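Local coordinates for protein PrgB (Enterococcus faecalis, PDB 6EVU) that promotes cell aggregation, biofilm formation and conjugation by binding and compacting DNA, and is represented here by its adhesin domain, at residues Leu254-Ser257 against Asp258-Ala261; Val89-Ala92 against Asn93-Ser96; Ala119-Leu122 against Gly123-Ile126; Ser150-Pro153 against Ile154-Ala157. All coordinates share one frame; numbering follows the deposited sequence.

Contact 1: Leu254-Ser257 against Asp258-Ala261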
# COMPACT_ATOMS: atom_id res chain seq x y z
N LEU A 254 -10.68 -0.05 20.25
CA LEU A 254 -9.25 -0.02 19.99
C LEU A 254 -8.81 1.35 19.48
O LEU A 254 -9.58 2.07 18.83
CB LEU A 254 -8.86 -1.07 18.94
CG LEU A 254 -8.52 -2.48 19.41
CD1 LEU A 254 -8.45 -3.34 18.19
CD2 LEU A 254 -7.22 -2.49 20.19
N LYS A 255 -7.56 1.70 19.77
CA LYS A 255 -6.91 2.91 19.28
C LYS A 255 -5.69 2.55 18.43
O LYS A 255 -5.11 1.46 18.55
CB LYS A 255 -6.50 3.84 20.43
CG LYS A 255 -7.53 4.91 20.74
CD LYS A 255 -7.84 4.96 22.20
CE LYS A 255 -6.75 5.70 22.95
NZ LYS A 255 -6.81 5.40 24.41
N ASN A 256 -5.31 3.47 17.53
CA ASN A 256 -4.21 3.18 16.63
C ASN A 256 -2.96 2.75 17.37
O ASN A 256 -2.26 1.83 16.92
CB ASN A 256 -3.90 4.41 15.78
CG ASN A 256 -3.03 4.07 14.58
OD1 ASN A 256 -1.81 4.13 14.64
ND2 ASN A 256 -3.67 3.62 13.53
N SER A 257 -2.65 3.40 18.50
CA SER A 257 -1.47 3.02 19.27
C SER A 257 -1.57 1.61 19.84
O SER A 257 -0.55 1.04 20.23
CB SER A 257 -1.21 4.05 20.38
OG SER A 257 -2.30 4.15 21.30
N ASP A 258 -2.76 0.99 19.86
CA ASP A 258 -2.90 -0.36 20.40
C ASP A 258 -2.44 -1.46 19.46
O ASP A 258 -2.38 -2.61 19.89
CB ASP A 258 -4.35 -0.68 20.79
CG ASP A 258 -4.85 0.12 21.94
OD1 ASP A 258 -4.12 0.27 22.96
OD2 ASP A 258 -6.01 0.55 21.85
N TRP A 259 -2.16 -1.16 18.18
CA TRP A 259 -1.84 -2.22 17.22
C TRP A 259 -0.99 -1.73 16.04
O TRP A 259 -0.16 -2.48 15.53
CB TRP A 259 -3.14 -2.85 16.69
CG TRP A 259 -3.98 -1.88 15.95
CD1 TRP A 259 -4.90 -1.01 16.46
CD2 TRP A 259 -3.93 -1.63 14.55
NE1 TRP A 259 -5.44 -0.24 15.44
CE2 TRP A 259 -4.86 -0.61 14.26
CE3 TRP A 259 -3.20 -2.20 13.51
CZ2 TRP A 259 -5.05 -0.12 12.96
CZ3 TRP A 259 -3.39 -1.70 12.20
CH2 TRP A 259 -4.31 -0.68 11.95
N ASP A 260 -1.20 -0.48 15.59
CA ASP A 260 -0.70 -0.01 14.29
C ASP A 260 0.74 0.49 14.44
O ASP A 260 1.04 1.68 14.47
CB ASP A 260 -1.60 1.07 13.71
CG ASP A 260 -1.27 1.37 12.23
OD1 ASP A 260 -0.37 0.69 11.66
OD2 ASP A 260 -1.94 2.25 11.65
N ALA A 261 1.62 -0.48 14.57
CA ALA A 261 3.04 -0.22 14.57
C ALA A 261 3.68 -1.45 13.96
O ALA A 261 3.18 -2.57 14.14
CB ALA A 261 3.58 0.03 15.98
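Asn-256 and Asp-260 meet where overlapping beta turns fold the loop between strands 239-240 and 272-276 back on itself, a worked example of how a chain can tie its own side chains to its turns. The backbone bonds come first. Asp-258 N donates to Lys-255 O, and Asn-256 O takes two further donors, Trp-259 N from above its carbonyl plane and Asp-260 N almost in line with the carbonyl, the latter at 2.9 Å. An inverse gamma turn centred on Asp-260 then leads the chain onward.

The side-chain bonds reinforce this folding. The carboxylate of Asp-258 reaches back to the start of the turn, where OD2 accepts from Lys-255 N at 2.8 Å on its anti side. Asn-256 ND2 sends an N-H to the anti lone pair of Asp-260 OD2 at 2.9 Å, with amide and carboxylate planes 59° apart. Both residues carry CG anti to the backbone N (chi1 -164° and -168°), which brings the two groups together. Asp-246 is a second acceptor for this amide, while Ser-199 holds the carboxylate and a bound Tris molecule, probably from the crystallisation liquor, also meets it.

Apolar and aromatic contacts remain. Leu-254 CD2 lies 3.4 Å from Asp-258 CB. The indole of Trp-259, whose NE1 is bonded to Ile-245 O, has on one face both Asn-256 O and Asp-260 CB, the CB 3.4 Å above the ring plane near its rim.

Contact 2: Val89-Ala92 against Asn93-Ser96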
# COMPACT_ATOMS: atom_id res chain seq x y z
N VAL A 89 13.81 14.05 -2.38
CA VAL A 89 13.32 14.59 -1.11
C VAL A 89 13.94 13.80 0.04
O VAL A 89 14.19 12.60 -0.08
CB VAL A 89 11.76 14.56 -1.04
CG1 VAL A 89 11.16 15.57 -2.02
CG2 VAL A 89 11.23 13.22 -1.36
N LYS A 90 14.25 14.50 1.15
CA LYS A 90 14.64 13.89 2.42
C LYS A 90 13.47 14.02 3.40
O LYS A 90 12.85 15.08 3.51
CB LYS A 90 15.89 14.54 3.01
CG LYS A 90 17.11 14.43 2.11
CD LYS A 90 18.26 15.32 2.61
CE LYS A 90 18.88 16.14 1.47
NZ LYS A 90 17.90 16.94 0.65
N GLU A 91 13.15 12.92 4.07
CA GLU A 91 12.17 12.91 5.15
C GLU A 91 12.40 11.59 5.90
O GLU A 91 12.57 10.54 5.27
CB GLU A 91 10.73 13.09 4.61
CG GLU A 91 9.60 12.20 5.22
CD GLU A 91 9.23 12.53 6.67
OE1 GLU A 91 9.16 13.73 7.06
OE2 GLU A 91 9.01 11.56 7.41
N ALA A 92 12.45 11.66 7.23
CA ALA A 92 12.82 10.48 8.01
C ALA A 92 11.94 9.28 7.69
O ALA A 92 12.41 8.13 7.71
CB ALA A 92 12.76 10.79 9.51
N ASN A 93 10.66 9.51 7.35
CA ASN A 93 9.84 8.36 7.02
C ASN A 93 10.31 7.66 5.73
O ASN A 93 9.89 6.53 5.51
CB ASN A 93 8.34 8.80 6.91
CG ASN A 93 7.57 8.75 8.29
OD1 ASN A 93 8.16 8.62 9.35
ND2 ASN A 93 6.24 8.84 8.23
N LEU A 94 11.18 8.28 4.89
CA LEU A 94 11.63 7.67 3.63
C LEU A 94 12.86 6.80 3.79
O LEU A 94 13.32 6.21 2.80
CB LEU A 94 11.98 8.74 2.60
CG LEU A 94 10.84 9.59 2.04
CD1 LEU A 94 11.46 10.58 1.08
CD2 LEU A 94 9.80 8.74 1.35
N GLY A 95 13.43 6.77 4.98
CA GLY A 95 14.71 6.12 5.20
C GLY A 95 15.87 7.06 4.91
O GLY A 95 15.71 8.13 4.33
N SER A 96 17.07 6.64 5.33
CA SER A 96 18.22 7.55 5.29
C SER A 96 18.67 7.89 3.87
O SER A 96 19.43 8.85 3.70
CB SER A 96 19.41 6.98 6.09
OG SER A 96 19.73 5.70 5.61
O HOH W 1 15.46 10.88 4.26
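Glu-91 and Asn-93 run side by side and point the same way, yet their flat ends are turned almost perpendicular, carboxylate and amide planes standing 87° apart. The Glu-91 chain bends at chi2 (69°), which curls its carboxylate over the following backbone. In one of its two deposited conformers OE2 lies 2.6 Å from Asn-93 N, the donor above the carboxylate plane; with the side chain split between two positions, this bond is doubtful as a lasting hold.

Val-89 and Leu-94 make the apolar counterpart, crossing at a slant with Val-89 CG2 against Leu-94 CD1 at 3.6 Å. Leu-94 has CG beside its backbone N and anti to the carbonyl carbon (chi1 -67°), an orientation that carries CD1 back to both the methyl and the carbonyl oxygen of Val-89.

Beneath these side chains the backbone makes a short 3-10 turn, in which successive amides reach back to the carbonyl three residues before. Leu-94 N bonds to Glu-91 O at 2.7 Å, and Gly-95 N to Ala-92 O at 3.2 Å. A water molecule bridges the two ends of the turn, accepting from Glu-91 N and donating to Gly-95 O at 2.8 Å.

The turn links strand 88-89 to strand 99-104. Glu-91, Asn-93 and Leu-94 lean on Ile-68 of helix 68-72, Val-89 touches helix 54-57, and Leu-94 packs on Val-148 of strand 145-150 and Phe-158 of strand 157-160.

Contact 3: Ala119-Leu122 against Gly123-Ile126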
# COMPACT_ATOMS: atom_id res chain seq x y z
N ALA A 119 17.32 -10.04 -2.90
CA ALA A 119 16.10 -10.78 -2.63
C ALA A 119 16.24 -12.19 -3.20
O ALA A 119 17.28 -12.55 -3.76
CB ALA A 119 14.91 -10.03 -3.23
N SER A 120 15.23 -13.02 -2.99
CA SER A 120 15.34 -14.40 -3.46
C SER A 120 13.97 -15.04 -3.60
O SER A 120 12.99 -14.61 -3.01
CB SER A 120 16.18 -15.28 -2.55
OG SER A 120 15.72 -15.26 -1.20
N TYR A 121 13.96 -16.13 -4.36
CA TYR A 121 12.76 -16.95 -4.45
C TYR A 121 13.27 -18.36 -4.63
O TYR A 121 13.90 -18.65 -5.65
CB TYR A 121 11.85 -16.55 -5.60
CG TYR A 121 10.77 -17.57 -5.85
CD1 TYR A 121 9.71 -17.71 -4.95
CD2 TYR A 121 10.80 -18.39 -6.97
CE1 TYR A 121 8.68 -18.63 -5.20
CE2 TYR A 121 9.80 -19.35 -7.20
CZ TYR A 121 8.77 -19.47 -6.30
OH TYR A 121 7.78 -20.39 -6.51
N LEU A 122 13.01 -19.20 -3.63
CA LEU A 122 13.54 -20.55 -3.60
C LEU A 122 15.03 -20.56 -3.94
O LEU A 122 15.50 -21.32 -4.79
CB LEU A 122 12.76 -21.46 -4.56
CG LEU A 122 11.24 -21.56 -4.48
CD1 LEU A 122 10.68 -22.32 -5.66
CD2 LEU A 122 10.87 -22.25 -3.21
N GLY A 123 15.80 -19.69 -3.29
CA GLY A 123 17.23 -19.64 -3.53
C GLY A 123 17.69 -19.00 -4.84
O GLY A 123 18.91 -18.91 -5.05
N ARG A 124 16.79 -18.58 -5.74
CA ARG A 124 17.17 -17.80 -6.92
C ARG A 124 17.28 -16.34 -6.51
O ARG A 124 16.34 -15.80 -5.93
CB ARG A 124 16.15 -17.94 -8.05
CG ARG A 124 16.00 -19.38 -8.45
CD ARG A 124 14.63 -19.61 -9.10
NE ARG A 124 14.44 -18.78 -10.28
CZ ARG A 124 13.32 -18.80 -11.00
NH1 ARG A 124 12.34 -19.61 -10.64
NH2 ARG A 124 13.18 -18.00 -12.07
N LYS A 125 18.45 -15.73 -6.76
CA LYS A 125 18.68 -14.36 -6.32
C LYS A 125 17.93 -13.37 -7.20
O LYS A 125 18.01 -13.44 -8.43
CB LYS A 125 20.18 -14.07 -6.37
CG LYS A 125 20.52 -12.63 -5.95
CD LYS A 125 21.93 -12.63 -5.32
CE LYS A 125 22.65 -11.29 -5.47
NZ LYS A 125 23.82 -11.13 -4.56
N ILE A 126 17.21 -12.45 -6.55
CA ILE A 126 16.51 -11.35 -7.21
C ILE A 126 17.31 -10.09 -6.95
O ILE A 126 17.43 -9.64 -5.80
CB ILE A 126 15.07 -11.22 -6.69
CG1 ILE A 126 14.28 -12.43 -7.18
CG2 ILE A 126 14.44 -9.82 -7.13
CD1 ILE A 126 13.00 -12.66 -6.45
O HOH W 2 14.14 -17.95 -0.83
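Arg-124 folds alongside Tyr-121 across a beta hairpin whose two-residue loop forms a type I' turn, a textbook case of a tight reversal with Leu-122 and Gly-123 both at positive phi. Traced outward, the arginine first passes the tyrosine backbone: CB stands 3.4 Å from Tyr-121 O, and CG and CD stay close to that same oxygen. A bend at chi3 (59°) then swings the guanidinium round, bringing NH1 to the edge of the phenol ring, 4.2 Å from Tyr-121 CD2. The two groups point the same way, with ring and guanidinium planes 68° apart, so this is a loose flank and not a stack. One face of the ring is covered by Leu-122, whose CG sits over its centre.

The backbone pairs Tyr-121 with Arg-124 and Ala-119 with Ile-126 as antiparallel hydrogen-bonded pairs; Arg-124 N to Tyr-121 O measures 2.9 Å and Ile-126 N to Ala-119 O 2.8 Å. On the face shared with the tyrosine, Ala-119 CB meets Ile-126 CB at 3.7 Å. Ser-120 and Lys-125 lie on the other face, where a water 3.1 Å from Ser-120 OG also receives a weak bond from Gly-123 N.

Strand 30-31 pairs with strand 119-121 along its other edge. Val-185 of strand 184-185 packs against Tyr-121, Arg-124 and Ile-126, Phe-193 meets the phenol ring edge-to-face, and Ser-191 and Asp-188 hold its OH.

Contact 4: Ser150-Pro153 against Ile154-Ala157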
# COMPACT_ATOMS: atom_id res chain seq x y z
N SER A 150 10.40 5.74 -2.29
CA SER A 150 11.59 5.64 -1.45
C SER A 150 12.70 4.85 -2.12
O SER A 150 12.46 3.85 -2.81
CB SER A 150 11.20 4.98 -0.12
OG SER A 150 12.39 4.66 0.63
N ASN A 151 13.95 5.26 -1.90
CA ASN A 151 15.08 4.46 -2.36
C ASN A 151 15.16 3.11 -1.63
O ASN A 151 15.92 2.26 -2.08
CB ASN A 151 16.41 5.27 -2.19
CG ASN A 151 16.73 6.13 -3.43
OD1 ASN A 151 16.74 5.64 -4.56
ND2 ASN A 151 17.01 7.41 -3.21
N ASP A 152 14.43 2.94 -0.51
CA ASP A 152 14.29 1.66 0.17
C ASP A 152 13.03 0.98 -0.37
O ASP A 152 11.92 1.47 -0.11
CB ASP A 152 14.19 1.90 1.69
CG ASP A 152 14.18 0.62 2.51
OD1 ASP A 152 13.80 -0.44 1.99
OD2 ASP A 152 14.54 0.66 3.72
N PRO A 153 13.14 -0.12 -1.13
CA PRO A 153 11.93 -0.75 -1.69
C PRO A 153 10.99 -1.33 -0.63
O PRO A 153 9.82 -1.64 -0.95
CB PRO A 153 12.52 -1.85 -2.58
CG PRO A 153 13.76 -2.31 -1.78
CD PRO A 153 14.35 -0.95 -1.33
N ILE A 154 11.49 -1.50 0.59
CA ILE A 154 10.69 -2.01 1.70
C ILE A 154 9.93 -0.90 2.41
O ILE A 154 8.98 -1.18 3.15
CB ILE A 154 11.60 -2.76 2.69
CG1 ILE A 154 12.42 -3.80 1.93
CG2 ILE A 154 10.80 -3.40 3.79
CD1 ILE A 154 11.56 -4.84 1.17
N ILE A 155 10.33 0.36 2.21
CA ILE A 155 9.49 1.49 2.59
C ILE A 155 8.50 1.83 1.47
O ILE A 155 7.31 2.13 1.72
CB ILE A 155 10.42 2.68 2.92
CG1 ILE A 155 11.22 2.40 4.20
CG2 ILE A 155 9.65 4.02 3.02
CD1 ILE A 155 12.27 3.45 4.51
N THR A 156 8.97 1.73 0.24
CA THR A 156 8.16 1.72 -0.98
C THR A 156 7.57 3.08 -1.41
O THR A 156 8.19 3.79 -2.18
CB THR A 156 7.04 0.64 -0.84
OG1 THR A 156 7.61 -0.47 -0.09
CG2 THR A 156 6.56 0.09 -2.19
N ALA A 157 6.38 3.42 -0.97
CA ALA A 157 5.68 4.57 -1.55
C ALA A 157 4.85 5.31 -0.52
O ALA A 157 4.20 4.70 0.33
CB ALA A 157 4.75 4.14 -2.67
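Asp-152 O is gripped by two backbone amides at once, Thr-156 N in a nearly straight bond of 3.0 Å (179°) and Ile-155 N in a weak, bent one. Together they wind the buried connection between strands 145-150 and 157-160 into a compact turn, illustrating how one carbonyl can gather successive amides of a turn. The side chain of the same residue adds a further hold: OD1 accepts from Ile-154 N at 2.9 Å, on the anti side of the carboxylate and tilted out of its plane. CG lies anti to the backbone N (chi1 -174°), which sets the carboxylate over the amide of Ile-154.

Farther along, Thr-156 OG1 donates to Pro-153 O at 2.6 Å, from above the carbonyl plane, and in turn accepts from Phe-304 N. The mouth of the loop is closed by Ser-150 N to Thr-156 O at 2.9 Å. Ser-150 OG makes an ST turn by accepting from Asp-152 N; its outside partner is Leu-94 O.

Ile-155 packs its two branches against the first half of the loop. It lies across Asp-152 at about a right angle, its CD1 3.7 Å from Asp-152 CB and near OD2, while its CG2 branch meets Ser-150 CB at 3.6 Å. Phe-131 and Tyr-133 of strand 124-137 cover Thr-156.

Because most of the loop is buried, many of its polar groups are answered locally: the proline carbonyl by a threonine hydroxyl, and three successive amides, from Ile-154 to Thr-156, by the oxygens of one aspartate. Others are met from outside, as Ile-155 O is by Trp-301 NE1.

The four contacts show one principle, local closure of a chain reversal, in different settings. Contact 4 is buried and contact 1 lies at the surface, with contacts 2 and 3 between them. Contacts 2 and 4 are connections between strands of the same sheet and touch: Leu-94 O meets Ser-150 OG at 2.8 Å, probably as a hydrogen bond, and Ile-155 packs against the turn at 89-96. Contact 3 sits on the other sheet, about 8 Å from contact 4 between nearest atoms, and relies on strand pairing. Carboxylates capture backbone amides in contacts 1 and 4, and in one conformer of contact 2, but only contact 1 pairs a carboxylate with a side-chain amide.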